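Local coordinates for pumilio domain-containing protein C56F2.08c (Schizosaccharomyces pombe, PDB 6NX5), which probably binds AU-rich regions in the 3' untranslated part of mRNAs, and is represented here by its RRM domain, at residues I33-L36 and S41-V44; S25-V30 and A52-D57; R62-F65 and P70-V73. All coordinates share one frame; numbering follows the deposited sequence.

Contact 1. Residues I33-L36 and S41-V44; sequences IWML and SAIV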
ATOM      1  N   ILE A  33      -4.688   6.408  -7.087  1.00 12.32           N
ATOM      2  CA  ILE A  33      -5.408   5.705  -6.025  1.00 11.63           C
ATOM      3  C   ILE A  33      -5.539   4.251  -6.448  1.00 15.14           C
ATOM      4  O   ILE A  33      -5.860   3.973  -7.607  1.00 17.31           O
ATOM      5  CB  ILE A  33      -6.797   6.312  -5.757  1.00 15.72           C
ATOM      6  CG1 ILE A  33      -6.648   7.752  -5.277  1.00 14.28           C
ATOM      7  CG2 ILE A  33      -7.571   5.470  -4.736  1.00 16.69           C
ATOM      8  CD1 ILE A  33      -7.939   8.527  -5.347  1.00 18.17           C
ATOM      9  N   TRP A  34      -5.254   3.329  -5.530  1.00 14.60           N
ATOM     10  CA  TRP A  34      -5.523   1.907  -5.710  1.00 11.81           C
ATOM     11  C   TRP A  34      -6.441   1.426  -4.594  1.00 13.49           C
ATOM     12  O   TRP A  34      -6.263   1.797  -3.431  1.00 16.92           O
ATOM     13  CB  TRP A  34      -4.245   1.072  -5.675  1.00 10.94           C
ATOM     14  CG  TRP A  34      -3.247   1.394  -6.730  1.00 10.17           C
ATOM     15  CD1 TRP A  34      -3.052   0.716  -7.888  1.00 15.34           C
ATOM     16  CD2 TRP A  34      -2.284   2.448  -6.706  1.00 10.22           C
ATOM     17  NE1 TRP A  34      -2.028   1.290  -8.606  1.00 14.08           N
ATOM     18  CE2 TRP A  34      -1.542   2.360  -7.900  1.00 12.52           C
ATOM     19  CE3 TRP A  34      -1.979   3.462  -5.797  1.00 13.22           C
ATOM     20  CZ2 TRP A  34      -0.511   3.240  -8.204  1.00 14.14           C
ATOM     21  CZ3 TRP A  34      -0.939   4.337  -6.099  1.00 15.19           C
ATOM     22  CH2 TRP A  34      -0.225   4.220  -7.296  1.00 14.24           C
ATOM     23  N   MET A  35      -7.419   0.594  -4.936  1.00 13.73           N
ATOM     24  CA  MET A  35      -8.319   0.026  -3.945  1.00 15.33           C
ATOM     25  C   MET A  35      -7.874  -1.390  -3.605  1.00 17.03           C
ATOM     26  O   MET A  35      -7.501  -2.158  -4.494  1.00 18.88           O
ATOM     27  CB  MET A  35      -9.760   0.005  -4.461  1.00 18.33           C
ATOM     28  CG  MET A  35     -10.275   1.378  -4.853  1.00 18.15           C
ATOM     29  SD  MET A  35     -10.284   2.542  -3.481  1.00 18.85           S
ATOM     30  CE  MET A  35     -11.538   1.792  -2.430  1.00 18.59           C
ATOM     31  N   LEU A  36      -7.903  -1.726  -2.317  1.00 15.92           N
ATOM     32  CA  LEU A  36      -7.553  -3.064  -1.844  1.00 16.62           C
ATOM     33  C   LEU A  36      -8.799  -3.888  -1.571  1.00 21.87           C
ATOM     34  O   LEU A  36      -8.849  -4.651  -0.605  1.00 26.33           O
ATOM     35  CB  LEU A  36      -6.679  -2.984  -0.600  1.00 14.88           C
ATOM     36  CG  LEU A  36      -5.283  -2.402  -0.833  1.00 14.23           C
ATOM     37  CD1 LEU A  36      -4.556  -2.129   0.477  1.00 17.98           C
ATOM     38  CD2 LEU A  36      -4.449  -3.322  -1.706  1.00 18.16           C
ATOM     39  N   SER A  41      -9.707  -0.981   2.490  1.00 16.53           N
ATOM     40  CA  SER A  41      -8.458  -0.225   2.511  1.00 15.90           C
ATOM     41  C   SER A  41      -8.110   0.280   1.114  1.00 15.18           C
ATOM     42  O   SER A  41      -8.657  -0.169   0.103  1.00 15.06           O
ATOM     43  CB  SER A  41      -7.296  -1.069   3.066  1.00 19.19           C
ATOM     44  OG  SER A  41      -7.593  -1.553   4.362  1.00 26.61           O
ATOM     45  N   ALA A  42      -7.182   1.236   1.065  1.00 13.92           N
ATOM     46  CA  ALA A  42      -6.766   1.821  -0.202  1.00 13.31           C
ATOM     47  C   ALA A  42      -5.356   2.381  -0.060  1.00 13.15           C
ATOM     48  O   ALA A  42      -4.810   2.496   1.040  1.00 12.06           O
ATOM     49  CB  ALA A  42      -7.737   2.920  -0.662  1.00 13.90           C
ATOM     50  N   ILE A  43      -4.761   2.695  -1.210  1.00 11.62           N
ATOM     51  CA  ILE A  43      -3.449   3.328  -1.290  1.00 10.66           C
ATOM     52  C   ILE A  43      -3.611   4.614  -2.074  1.00 10.70           C
ATOM     53  O   ILE A  43      -4.239   4.622  -3.143  1.00 11.45           O
ATOM     54  CB  ILE A  43      -2.400   2.427  -1.967  1.00  9.89           C
ATOM     55  CG1 ILE A  43      -2.186   1.175  -1.129  1.00  9.95           C
ATOM     56  CG2 ILE A  43      -1.087   3.202  -2.128  1.00  9.98           C
ATOM     57  CD1 ILE A  43      -1.452   0.087  -1.873  1.00 14.62           C
ATOM     58  N   VAL A  44      -3.059   5.704  -1.536  1.00 10.34           N
ATOM     59  CA  VAL A  44      -3.179   7.029  -2.127  1.00 10.81           C
ATOM     60  C   VAL A  44      -1.777   7.579  -2.300  1.00 11.34           C
ATOM     61  O   VAL A  44      -0.972   7.529  -1.361  1.00 12.59           O
ATOM     62  CB  VAL A  44      -3.999   7.986  -1.246  1.00 14.42           C
ATOM     63  CG1 VAL A  44      -4.078   9.357  -1.898  1.00 16.24           C
ATOM     64  CG2 VAL A  44      -5.380   7.424  -0.953  1.00 14.79           C
TER
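W34 and I43 face each other as the hydrogen-bonded pair of an antiparallel hairpin. The two short strands run at 173° to one another. W34 N gives its hydrogen to I43 O over 2.9 Å, and I43 N returns the bond to W34 O over 2.8 Å. Both bonds are nearly straight, and each donor lies in the plane of the carbonyl it meets. A third backbone bond, from L36 N to S41 O, spans 3.0 Å. Here the donor stands above the carbonyl plane. The CA of I33 adds a CA-H...O contact to I43 O.

The apolar contacts fall on two faces. On the face of W34 and I43, the indole touches with its six-membered ring: CE3 of W34 lies 3.8 Å from CG2 of I43. With CG1 beside the backbone N (chi1 -63°), CG2 is the branch left to meet CE3 of W34. I43 O lies at the edge of the indole, near its plane. Close by, the CD1 branch of L36 rests 3.9 Å from CB of S41. M5 and Y7 of strand 4-9 continue this face. On the other face, SD of M35 meets CB of A42 at 3.8 Å. Bent at chi2 and chi3, M35 touches S17 and I20 of helix 17-24, and A42 also touches I20.

OG of S41 is hydrogen-bonded to OD2 of D39, with a weak bond to OH of Y7. W34 and M35 pair with an antiparallel strand of the second subunit, so the sheet continues across the interface. W34 packs on M5, and I43 on I43, of that subunit. This is the hairpin of strands 30-35 and 42-46, the second and third of the RRM fold, where the sheet face away from the helices commonly binds RNA.

Contact 2. Residues S25-V30 and A52-D57; sequences SAYGNV and AIVARD
Y27 lays one face of its ring over the backbone of A55. CA of A55 sits 4.2 Å from the centroid of the Y27 ring and 26° off the ring normal, a CH-pi contact. The methyl of A55 reaches the root of the side chain, with its CB 3.8 Å from CB of Y27. The CG1 branch of V54 comes obliquely to CD1 of Y27 at 3.9 Å. The ring points to the helix because CG of Y27 lies anti to its own carbonyl carbon, beside the backbone N (chi1 -51°). No hydrogen bond joins the two segments.

The methyl of A26 covers the opposite face of the ring near its rim, 3.8 Å from the plane of Y27. Y27 also touches A58 and L59 of helix 49-59, and Y46 of strand 42-46 touches both Y27 and A55. With an alanine in place of Y27 the ring is gone, and CA of A55 and CG1 of V54 would probably lose their apolar cover, loosening the loop from the helix. The contact packs the loop between helix 17-24 and strand 30-35 against helix 49-59, the second helix of the RRM fold.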
ATOM      1  N   SER A  25      -8.021  14.994  -2.038  1.00 21.15           N
ATOM      2  CA  SER A  25      -7.664  16.179  -2.812  1.00 17.77           C
ATOM      3  C   SER A  25      -7.707  17.467  -1.996  1.00 18.89           C
ATOM      4  O   SER A  25      -7.239  18.497  -2.486  1.00 18.38           O
ATOM      5  CB  SER A  25      -8.579  16.318  -4.029  1.00 32.07           C
ATOM      6  OG  SER A  25      -8.364  15.267  -4.950  1.00 37.62           O
ATOM      7  N   ALA A  26      -8.239  17.441  -0.772  1.00 17.04           N
ATOM      8  CA  ALA A  26      -8.178  18.628   0.068  1.00 21.38           C
ATOM      9  C   ALA A  26      -6.747  19.024   0.412  1.00 23.80           C
ATOM     10  O   ALA A  26      -6.506  20.186   0.749  1.00 20.68           O
ATOM     11  CB  ALA A  26      -8.965  18.413   1.358  1.00 24.05           C
ATOM     12  N   TYR A  27      -5.792  18.095   0.348  1.00 18.26           N
ATOM     13  CA  TYR A  27      -4.450  18.357   0.857  1.00 21.13           C
ATOM     14  C   TYR A  27      -3.385  18.445  -0.225  1.00 22.13           C
ATOM     15  O   TYR A  27      -2.224  18.738   0.084  1.00 19.83           O
ATOM     16  CB  TYR A  27      -4.082  17.282   1.884  1.00 23.59           C
ATOM     17  CG  TYR A  27      -5.172  17.158   2.908  1.00 21.06           C
ATOM     18  CD1 TYR A  27      -5.322  18.116   3.903  1.00 27.49           C
ATOM     19  CD2 TYR A  27      -6.099  16.128   2.843  1.00 26.62           C
ATOM     20  CE1 TYR A  27      -6.347  18.029   4.831  1.00 24.37           C
ATOM     21  CE2 TYR A  27      -7.117  16.030   3.766  1.00 28.79           C
ATOM     22  CZ  TYR A  27      -7.237  16.978   4.755  1.00 30.62           C
ATOM     23  OH  TYR A  27      -8.255  16.877   5.673  1.00 33.35           O
ATOM     24  N   GLY A  28      -3.738  18.222  -1.476  1.00 14.60           N
ATOM     25  CA  GLY A  28      -2.754  18.296  -2.532  1.00 13.89           C
ATOM     26  C   GLY A  28      -3.249  17.598  -3.782  1.00 17.31           C
ATOM     27  O   GLY A  28      -4.427  17.254  -3.904  1.00 23.17           O
ATOM     28  N   ASN A  29      -2.315  17.416  -4.716  1.00 21.75           N
ATOM     29  CA  ASN A  29      -2.617  16.817  -6.015  1.00 24.29           C
ATOM     30  C   ASN A  29      -2.467  15.308  -5.879  1.00 16.94           C
ATOM     31  O   ASN A  29      -1.353  14.788  -5.848  1.00 21.33           O
ATOM     32  CB  ASN A  29      -1.694  17.366  -7.098  1.00 26.37           C
ATOM     33  CG  ASN A  29      -1.893  18.855  -7.344  1.00 44.07           C
ATOM     34  OD1 ASN A  29      -0.975  19.654  -7.144  1.00 49.31           O
ATOM     35  ND2 ASN A  29      -3.093  19.236  -7.779  1.00 46.81           N
ATOM     36  N   VAL A  30      -3.593  14.597  -5.800  1.00 20.26           N
ATOM     37  CA  VAL A  30      -3.539  13.142  -5.716  1.00 15.33           C
ATOM     38  C   VAL A  30      -3.045  12.580  -7.041  1.00 19.46           C
ATOM     39  O   VAL A  30      -3.615  12.863  -8.104  1.00 22.56           O
ATOM     40  CB  VAL A  30      -4.916  12.569  -5.358  1.00 15.02           C
ATOM     41  CG1 VAL A  30      -4.891  11.038  -5.402  1.00 18.71           C
ATOM     42  CG2 VAL A  30      -5.369  13.083  -3.990  1.00 15.16           C
ATOM     43  N   ALA A  52       1.661  14.662   1.441  1.00  8.82           N
ATOM     44  CA  ALA A  52       1.329  13.402   2.108  1.00  8.92           C
ATOM     45  C   ALA A  52       1.364  13.538   3.629  1.00  9.26           C
ATOM     46  O   ALA A  52       0.518  12.959   4.323  1.00  9.83           O
ATOM     47  CB  ALA A  52       2.278  12.286   1.653  1.00  8.14           C
ATOM     48  N   ILE A  53       2.373  14.239   4.171  1.00  8.95           N
ATOM     49  CA  ILE A  53       2.451  14.429   5.623  1.00  9.32           C
ATOM     50  C   ILE A  53       1.235  15.199   6.125  1.00 10.26           C
ATOM     51  O   ILE A  53       0.619  14.836   7.134  1.00 10.85           O
ATOM     52  CB  ILE A  53       3.751  15.165   6.003  1.00  8.87           C
ATOM     53  CG1 ILE A  53       4.971  14.286   5.733  1.00  8.03           C
ATOM     54  CG2 ILE A  53       3.723  15.604   7.490  1.00  9.42           C
ATOM     55  CD1 ILE A  53       6.286  15.087   5.832  1.00  7.57           C
ATOM     56  N   VAL A  54       0.881  16.281   5.438  1.00 10.47           N
ATOM     57  CA  VAL A  54      -0.252  17.091   5.881  1.00 11.41           C
ATOM     58  C   VAL A  54      -1.542  16.283   5.836  1.00 12.01           C
ATOM     59  O   VAL A  54      -2.362  16.356   6.760  1.00 12.80           O
ATOM     60  CB  VAL A  54      -0.350  18.369   5.032  1.00 12.42           C
ATOM     61  CG1 VAL A  54      -1.723  19.055   5.224  1.00 14.52           C
ATOM     62  CG2 VAL A  54       0.780  19.315   5.430  1.00 11.94           C
ATOM     63  N   ALA A  55      -1.740  15.503   4.767  1.00 11.70           N
ATOM     64  CA  ALA A  55      -2.927  14.654   4.662  1.00 12.27           C
ATOM     65  C   ALA A  55      -2.973  13.622   5.779  1.00 12.44           C
ATOM     66  O   ALA A  55      -4.023  13.408   6.408  1.00 13.27           O
ATOM     67  CB  ALA A  55      -2.957  13.960   3.293  1.00 11.85           C
ATOM     68  N   ARG A  56      -1.845  12.961   6.039  1.00 11.71           N
ATOM     69  CA  ARG A  56      -1.785  11.966   7.103  1.00 11.87           C
ATOM     70  C   ARG A  56      -2.131  12.590   8.451  1.00 12.60           C
ATOM     71  O   ARG A  56      -2.916  12.033   9.225  1.00 13.31           O
ATOM     72  CB  ARG A  56      -0.384  11.333   7.121  1.00 12.81           C
ATOM     73  CG  ARG A  56      -0.256  10.065   7.973  1.00 15.16           C
ATOM     74  CD  ARG A  56      -0.015  10.344   9.455  1.00 13.14           C
ATOM     75  NE  ARG A  56       0.895  11.469   9.661  1.00 15.19           N
ATOM     76  CZ  ARG A  56       2.219  11.383   9.608  1.00 13.02           C
ATOM     77  NH1 ARG A  56       2.807  10.224   9.380  1.00 12.35           N
ATOM     78  NH2 ARG A  56       2.957  12.461   9.790  1.00 14.08           N
ATOM     79  N   ASP A  57      -1.539  13.746   8.755  1.00 12.49           N
ATOM     80  CA  ASP A  57      -1.830  14.427  10.014  1.00 13.23           C
ATOM     81  C   ASP A  57      -3.291  14.833  10.101  1.00 14.24           C
ATOM     82  O   ASP A  57      -3.893  14.803  11.186  1.00 15.95           O
ATOM     83  CB  ASP A  57      -0.967  15.680  10.144  1.00 12.96           C
ATOM     84  CG  ASP A  57       0.469  15.372  10.462  1.00 14.05           C
ATOM     85  OD1 ASP A  57       1.271  16.324  10.476  1.00 16.78           O
ATOM     86  OD2 ASP A  57       0.796  14.189  10.686  1.00 16.06           O
TER

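Contact 3. Residues R62-F65 and P70-V73; sequences RPVF and PVQV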
ATOM      1  N   ARG A  62      -9.152   9.945  12.477  1.00 24.33           N
ATOM      2  CA  ARG A  62     -10.236  10.909  12.430  1.00 24.25           C
ATOM      3  C   ARG A  62     -11.506  10.261  11.892  1.00 24.49           C
ATOM      4  O   ARG A  62     -11.481   9.664  10.809  1.00 19.92           O
ATOM      5  CB  ARG A  62      -9.846  12.100  11.543  1.00 29.13           C
ATOM      6  CG  ARG A  62     -10.765  13.293  11.681  1.00 34.08           C
ATOM      7  CD  ARG A  62     -10.241  14.515  10.937  1.00 30.64           C
ATOM      8  NE  ARG A  62     -11.326  15.230  10.266  1.00 34.65           N
ATOM      9  CZ  ARG A  62     -11.149  16.198   9.372  1.00 36.45           C
ATOM     10  NH1 ARG A  62      -9.924  16.573   9.039  1.00 30.73           N
ATOM     11  NH2 ARG A  62     -12.195  16.789   8.809  1.00 40.53           N
ATOM     12  N   PRO A  63     -12.625  10.347  12.601  1.00 26.12           N
ATOM     13  CA  PRO A  63     -13.887   9.877  12.017  1.00 25.55           C
ATOM     14  C   PRO A  63     -14.383  10.844  10.956  1.00 26.30           C
ATOM     15  O   PRO A  63     -15.244  11.687  11.234  1.00 33.51           O
ATOM     16  CB  PRO A  63     -14.842   9.813  13.220  1.00 23.74           C
ATOM     17  CG  PRO A  63     -13.964  10.030  14.453  1.00 26.80           C
ATOM     18  CD  PRO A  63     -12.789  10.822  13.981  1.00 29.96           C
ATOM     19  N   VAL A  64     -13.844  10.744   9.735  1.00 29.34           N
ATOM     20  CA  VAL A  64     -14.178  11.708   8.690  1.00 21.74           C
ATOM     21  C   VAL A  64     -15.428  11.333   7.913  1.00 30.98           C
ATOM     22  O   VAL A  64     -15.933  12.162   7.142  1.00 35.81           O
ATOM     23  CB  VAL A  64     -12.997  11.887   7.714  1.00 32.21           C
ATOM     24  CG1 VAL A  64     -11.743  12.202   8.481  1.00 36.41           C
ATOM     25  CG2 VAL A  64     -12.798  10.645   6.884  1.00 25.99           C
ATOM     26  N   PHE A  65     -15.947  10.122   8.096  1.00 27.27           N
ATOM     27  CA  PHE A  65     -17.172   9.665   7.461  1.00 26.68           C
ATOM     28  C   PHE A  65     -18.270   9.567   8.509  1.00 24.98           C
ATOM     29  O   PHE A  65     -18.002   9.313   9.686  1.00 29.61           O
ATOM     30  CB  PHE A  65     -16.983   8.300   6.790  1.00 27.97           C
ATOM     31  CG  PHE A  65     -15.995   8.307   5.652  1.00 31.31           C
ATOM     32  CD1 PHE A  65     -14.673   7.957   5.866  1.00 23.32           C
ATOM     33  CD2 PHE A  65     -16.397   8.641   4.367  1.00 32.73           C
ATOM     34  CE1 PHE A  65     -13.753   7.961   4.820  1.00 21.95           C
ATOM     35  CE2 PHE A  65     -15.482   8.637   3.314  1.00 32.15           C
ATOM     36  CZ  PHE A  65     -14.166   8.294   3.546  1.00 27.04           C
ATOM     37  N   PRO A  70     -12.906   5.855  13.445  1.00 22.33           N
ATOM     38  CA  PRO A  70     -11.784   6.627  12.886  1.00 21.04           C
ATOM     39  C   PRO A  70     -11.106   5.912  11.728  1.00 32.02           C
ATOM     40  O   PRO A  70     -10.813   4.716  11.797  1.00 23.94           O
ATOM     41  CB  PRO A  70     -10.829   6.782  14.075  1.00 24.40           C
ATOM     42  CG  PRO A  70     -11.616   6.351  15.295  1.00 31.55           C
ATOM     43  CD  PRO A  70     -12.604   5.347  14.788  1.00 28.49           C
ATOM     44  N   VAL A  71     -10.849   6.670  10.658  1.00 19.33           N
ATOM     45  CA  VAL A  71     -10.032   6.173   9.550  1.00 18.27           C
ATOM     46  C   VAL A  71      -8.571   6.166   9.976  1.00 21.49           C
ATOM     47  O   VAL A  71      -8.126   6.989  10.781  1.00 19.44           O
ATOM     48  CB  VAL A  71     -10.242   7.023   8.276  1.00 27.46           C
ATOM     49  CG1 VAL A  71      -9.793   8.459   8.496  1.00 34.84           C
ATOM     50  CG2 VAL A  71      -9.485   6.430   7.085  1.00 25.92           C
ATOM     51  N   GLN A  72      -7.809   5.232   9.423  1.00 18.60           N
ATOM     52  CA  GLN A  72      -6.378   5.142   9.670  1.00 15.60           C
ATOM     53  C   GLN A  72      -5.629   5.513   8.402  1.00 14.57           C
ATOM     54  O   GLN A  72      -6.011   5.078   7.310  1.00 14.48           O
ATOM     55  CB  GLN A  72      -5.988   3.727  10.095  1.00 17.85           C
ATOM     56  CG  GLN A  72      -6.762   3.221  11.307  1.00 35.66           C
ATOM     57  CD  GLN A  72      -6.648   4.164  12.481  1.00 46.33           C
ATOM     58  OE1 GLN A  72      -5.563   4.343  13.032  1.00 52.18           O
ATOM     59  NE2 GLN A  72      -7.764   4.759  12.885  1.00 45.85           N
ATOM     60  N   VAL A  73      -4.587   6.329   8.548  1.00 13.89           N
ATOM     61  CA  VAL A  73      -3.736   6.732   7.426  1.00 12.92           C
ATOM     62  C   VAL A  73      -2.284   6.593   7.857  1.00 12.48           C
ATOM     63  O   VAL A  73      -1.864   7.221   8.838  1.00 13.07           O
ATOM     64  CB  VAL A  73      -4.023   8.171   6.957  1.00 12.98           C
ATOM     65  CG1 VAL A  73      -3.116   8.530   5.761  1.00 12.03           C
ATOM     66  CG2 VAL A  73      -5.515   8.339   6.593  1.00 15.70           C
TER
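V71 N bonds to R62 O across the contact, over 3.1 Å, with its hydrogen pointing well at the oxygen (163°) but with the donor 59° above the carbonyl plane. P63 is the centre of an inverse gamma turn, closed by a weak bond from V64 N back to R62 O. The same oxygen therefore takes both hydrogens.

The side chains add a few touches. CG1 of V71 presses close against R62 O, at 3.1 Å. It stands between the backbone N and carbonyl carbon of V71 (chi1 63°), which brings it close to R62 O. It also reaches V64: CG2 of V64 and CG1 of V71 are 4.1 Å apart, and the two side chains cross obliquely. The prolines meet loosely, with CG of P63 4.4 Å from CG of P70. CB of P70 lies alongside the backbone of R62, 3.9 Å from its N.

Outside partners hold both segments. NH1 of R62 bonds to A58 O on helix 49-59, and P70 O accepts a bond from ND2 of N10. Within 70-73, NE2 of Q72 folds back to P70 O in a weak bond. V64 packs on L23 and L59, and V71 on V8, so the two valines face the helices and the sheet respectively.

The contact thus closes the loop before the last strand of the RRM sheet with one cross-segment hydrogen bond and a few apolar touches. No charge pairs with a charge across it, and the prolines lack an N-H to donate, so its polar hold rests on the R62 carbonyl.

All three contacts belong to one RRM domain. Contact 1 joins strands 30-35 and 42-46 of its four-stranded antiparallel sheet. Contact 2 brackets that hairpin in sequence, tying the loop before it to helix 49-59 after it. Contact 3 comes last and leads into strand 72-75, at the outer edge of the sheet away from strand 30-35. The centres lie 14 to 15 Å apart. Contacts 1 and 2 touch through V44 and V30. Contacts 2 and 3 touch through R56 with V73 and Y27 with R62. Contacts 1 and 3 both reach the sheet but do not touch, their nearest atoms being about 7 Å apart. Together they link hairpin, helix and last strand into one compact domain.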